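Local coordinates for putative Nitrogen regulatory protein P-II GlnB (Thiomonas arsenitoxydans, PDB 5D4P) that probably regulates enzyme activity as a trimeric P-II-family protein that binds adenine nucleotides between its subunits, at residues K11-L16 with L63-A68. Numbering follows the deposited sequence.
Sequences KLEIIL and LIMIIA. With ADP (adenosine-5'-diphosphate), chain D.
The carboxylate of Glu13 has Met65 SD over one face, 4.1 Å from Glu13 CD and almost straight above the plane. At its edge, Lys11 NZ meets Glu13 OE2 at 3.0 Å from the anti side, displaced 22° out of plane, away from the sulfur. Glu13 OE1 is taken by Lys11 of the third subunit, while Lys11 NZ also bridges Glu13 OE1 of the second; this repeated exchange closes a ring of alternating charges that probably lets the buried ions neutralise one another. With CG anti to the backbone N (chi1 -163°), the Lys11 chain runs over Ile67, its CD 3.8 Å from Ile67 CG2. A methionine in its place would probably leave Glu13 carboxylates of two subunits without their shared cation.

Six backbone hydrogen bonds establish antiparallel register. Leu12 N to Ala68 O (2.8 Å) is nearly straight, at 175°, and Ala68 N returns to Leu12 O; the pairs Ile14-Ile66 and Leu16-Ile64 repeat the exchange. Beside Met65, Ile15 CG1 lies 3.9 Å from Met65 CG. On the opposite sheet face, Leu16 CD1 reaches Ile64 CG1 at 3.7 Å.

At one end, Ile67 O approaches C2 of the ADP adenine to 3.3 Å; a second ADP touches Ile15 and Leu63. These are the central strands of the P-II ferredoxin-like sheet, flanked by strands 36-45 and 92-100. Helices 21-31 and 72-88 cover the face of Leu12, Ile14, Leu16, Ile64 and Ile66, whereas the face bearing Glu13 and Met65 meets the neighbouring subunits.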
loop_
_atom_site.group_PDB
_atom_site.type_symbol
_atom_site.label_atom_id
_atom_site.label_comp_id
_atom_site.label_asym_id
_atom_site.label_seq_id
_atom_site.Cartn_x
_atom_site.Cartn_y
_atom_site.Cartn_z
ATOM N N LYS C 11 -5.187 3.754 -9.196
ATOM C CA LYS C 11 -5.146 2.615 -8.302
ATOM C C LYS C 11 -6.113 2.864 -7.153
ATOM O O LYS C 11 -6.002 3.863 -6.438
ATOM C CB LYS C 11 -3.740 2.381 -7.768
ATOM C CG LYS C 11 -3.547 1.014 -7.176
ATOM C CD LYS C 11 -2.282 0.896 -6.347
ATOM C CE LYS C 11 -2.472 1.549 -4.992
ATOM N NZ LYS C 11 -1.322 1.287 -4.087
ATOM N N LEU C 12 -7.059 1.944 -6.977
ATOM C CA LEU C 12 -8.016 2.042 -5.883
ATOM C C LEU C 12 -7.545 1.207 -4.704
ATOM O O LEU C 12 -7.173 0.044 -4.877
ATOM C CB LEU C 12 -9.403 1.566 -6.326
ATOM C CG LEU C 12 -10.386 2.560 -6.952
ATOM C CD1 LEU C 12 -9.709 3.366 -8.025
ATOM C CD2 LEU C 12 -11.650 1.868 -7.472
ATOM N N GLU C 13 -7.581 1.792 -3.510
ATOM C CA GLU C 13 -7.432 1.033 -2.269
ATOM C C GLU C 13 -8.772 1.041 -1.529
ATOM O O GLU C 13 -9.268 2.111 -1.143
ATOM C CB GLU C 13 -6.326 1.611 -1.375
ATOM C CG GLU C 13 -4.912 1.479 -1.972
ATOM C CD GLU C 13 -3.831 2.078 -1.096
ATOM O OE1 GLU C 13 -4.166 2.799 -0.129
ATOM O OE2 GLU C 13 -2.638 1.850 -1.397
ATOM N N ILE C 14 -9.351 -0.147 -1.349
ATOM C CA ILE C 14 -10.686 -0.277 -0.777
ATOM C C ILE C 14 -10.607 -0.999 0.557
ATOM O O ILE C 14 -10.292 -2.183 0.607
ATOM C CB ILE C 14 -11.628 -1.030 -1.725
ATOM C CG1 ILE C 14 -11.650 -0.350 -3.093
ATOM C CG2 ILE C 14 -13.050 -1.111 -1.138
ATOM C CD1 ILE C 14 -12.029 -1.297 -4.261
ATOM N N ILE C 15 -10.852 -0.276 1.643
ATOM C CA ILE C 15 -10.772 -0.884 2.964
ATOM C C ILE C 15 -12.190 -1.152 3.533
ATOM O O ILE C 15 -13.024 -0.243 3.641
ATOM C CB ILE C 15 -9.964 0.007 3.925
ATOM C CG1 ILE C 15 -8.533 0.201 3.405
ATOM C CG2 ILE C 15 -9.923 -0.584 5.311
ATOM C CD1 ILE C 15 -7.811 1.375 4.035
ATOM N N LEU C 16 -12.460 -2.404 3.877
ATOM C CA LEU C 16 -13.785 -2.795 4.365
ATOM C C LEU C 16 -13.736 -4.155 5.079
ATOM O O LEU C 16 -12.742 -4.866 4.984
ATOM C CB LEU C 16 -14.798 -2.812 3.199
ATOM C CG LEU C 16 -14.378 -3.513 1.898
ATOM C CD1 LEU C 16 -14.094 -4.971 2.130
ATOM C CD2 LEU C 16 -15.466 -3.383 0.840
ATOM N N LEU C 63 -10.675 -7.313 8.877
ATOM C CA LEU C 63 -10.661 -6.129 8.054
ATOM C C LEU C 63 -9.713 -6.450 6.903
ATOM O O LEU C 63 -8.637 -7.016 7.128
ATOM C CB LEU C 63 -10.185 -4.924 8.854
ATOM C CG LEU C 63 -10.308 -3.565 8.171
ATOM C CD1 LEU C 63 -11.753 -3.172 8.041
ATOM C CD2 LEU C 63 -9.486 -2.518 8.945
ATOM N N ILE C 64 -10.096 -6.088 5.683
ATOM C CA ILE C 64 -9.232 -6.313 4.521
ATOM C C ILE C 64 -9.095 -5.065 3.672
ATOM O O ILE C 64 -9.879 -4.123 3.816
ATOM C CB ILE C 64 -9.756 -7.438 3.617
ATOM C CG1 ILE C 64 -11.043 -6.994 2.916
ATOM C CG2 ILE C 64 -9.929 -8.744 4.415
ATOM C CD1 ILE C 64 -11.592 -7.992 1.917
ATOM N N MET C 65 -8.078 -5.056 2.811
ATOM C CA MET C 65 -7.929 -4.019 1.797
ATOM C C MET C 65 -7.819 -4.625 0.383
ATOM O O MET C 65 -6.995 -5.501 0.122
ATOM C CB MET C 65 -6.707 -3.123 2.088
ATOM C CG MET C 65 -6.473 -2.041 1.013
ATOM S SD MET C 65 -5.130 -0.857 1.387
ATOM C CE MET C 65 -3.772 -1.999 1.453
ATOM N N ILE C 66 -8.684 -4.171 -0.513
ATOM C CA ILE C 66 -8.665 -4.604 -1.898
ATOM C C ILE C 66 -7.993 -3.554 -2.770
ATOM O O ILE C 66 -8.487 -2.427 -2.867
ATOM C CB ILE C 66 -10.094 -4.859 -2.414
ATOM C CG1 ILE C 66 -10.775 -5.939 -1.563
ATOM C CG2 ILE C 66 -10.075 -5.242 -3.892
ATOM C CD1 ILE C 66 -12.254 -6.045 -1.810
ATOM N N ILE C 67 -6.886 -3.941 -3.417
ATOM C CA ILE C 67 -6.124 -3.055 -4.306
ATOM C C ILE C 67 -6.472 -3.355 -5.747
ATOM O O ILE C 67 -6.308 -4.494 -6.206
ATOM C CB ILE C 67 -4.600 -3.229 -4.139
ATOM C CG1 ILE C 67 -4.194 -3.091 -2.674
ATOM C CG2 ILE C 67 -3.846 -2.264 -5.059
ATOM C CD1 ILE C 67 -2.847 -3.696 -2.357
ATOM N N ALA C 68 -6.950 -2.348 -6.473
ATOM C CA ALA C 68 -7.365 -2.578 -7.851
ATOM C C ALA C 68 -6.880 -1.481 -8.774
ATOM O O ALA C 68 -7.249 -0.318 -8.614
ATOM C CB ALA C 68 -8.885 -2.717 -7.937
HETATM P PB ADP D . -2.407 -14.654 -14.400
HETATM O O1B ADP D . -3.452 -15.323 -13.543
HETATM O O2B ADP D . -1.203 -15.505 -14.702
HETATM O O3B ADP D . -2.959 -13.952 -15.620
HETATM P PA ADP D . -1.700 -11.939 -13.656
HETATM O O1A ADP D . -2.798 -11.442 -14.567
HETATM O O2A ADP D . -0.259 -11.590 -13.953
HETATM O O3A ADP D . -1.828 -13.526 -13.391
HETATM O "O5'" ADP D . -1.965 -11.334 -12.180
HETATM C "C5'" ADP D . -1.129 -11.766 -11.105
HETATM C "C4'" ADP D . -1.534 -11.119 -9.793
HETATM O "O4'" ADP D . -1.238 -9.731 -9.865
HETATM C "C3'" ADP D . -3.028 -11.185 -9.502
HETATM O "O3'" ADP D . -3.376 -12.352 -8.766
HETATM C "C2'" ADP D . -3.270 -9.935 -8.684
HETATM O "O2'" ADP D . -2.966 -10.193 -7.321
HETATM C "C1'" ADP D . -2.239 -8.956 -9.214
HETATM N N9 ADP D . -2.952 -8.126 -10.204
HETATM C C8 ADP D . -3.136 -8.393 -11.518
HETATM N N7 ADP D . -3.867 -7.422 -12.114
HETATM C C5 ADP D . -4.159 -6.517 -11.156
HETATM C C6 ADP D . -4.897 -5.237 -11.083
HETATM N N6 ADP D . -5.490 -4.702 -12.181
HETATM N N1 ADP D . -4.958 -4.624 -9.881
HETATM C C2 ADP D . -4.378 -5.128 -8.767
HETATM N N3 ADP D . -3.699 -6.284 -8.753
HETATM C C4 ADP D . -3.559 -6.995 -9.900
#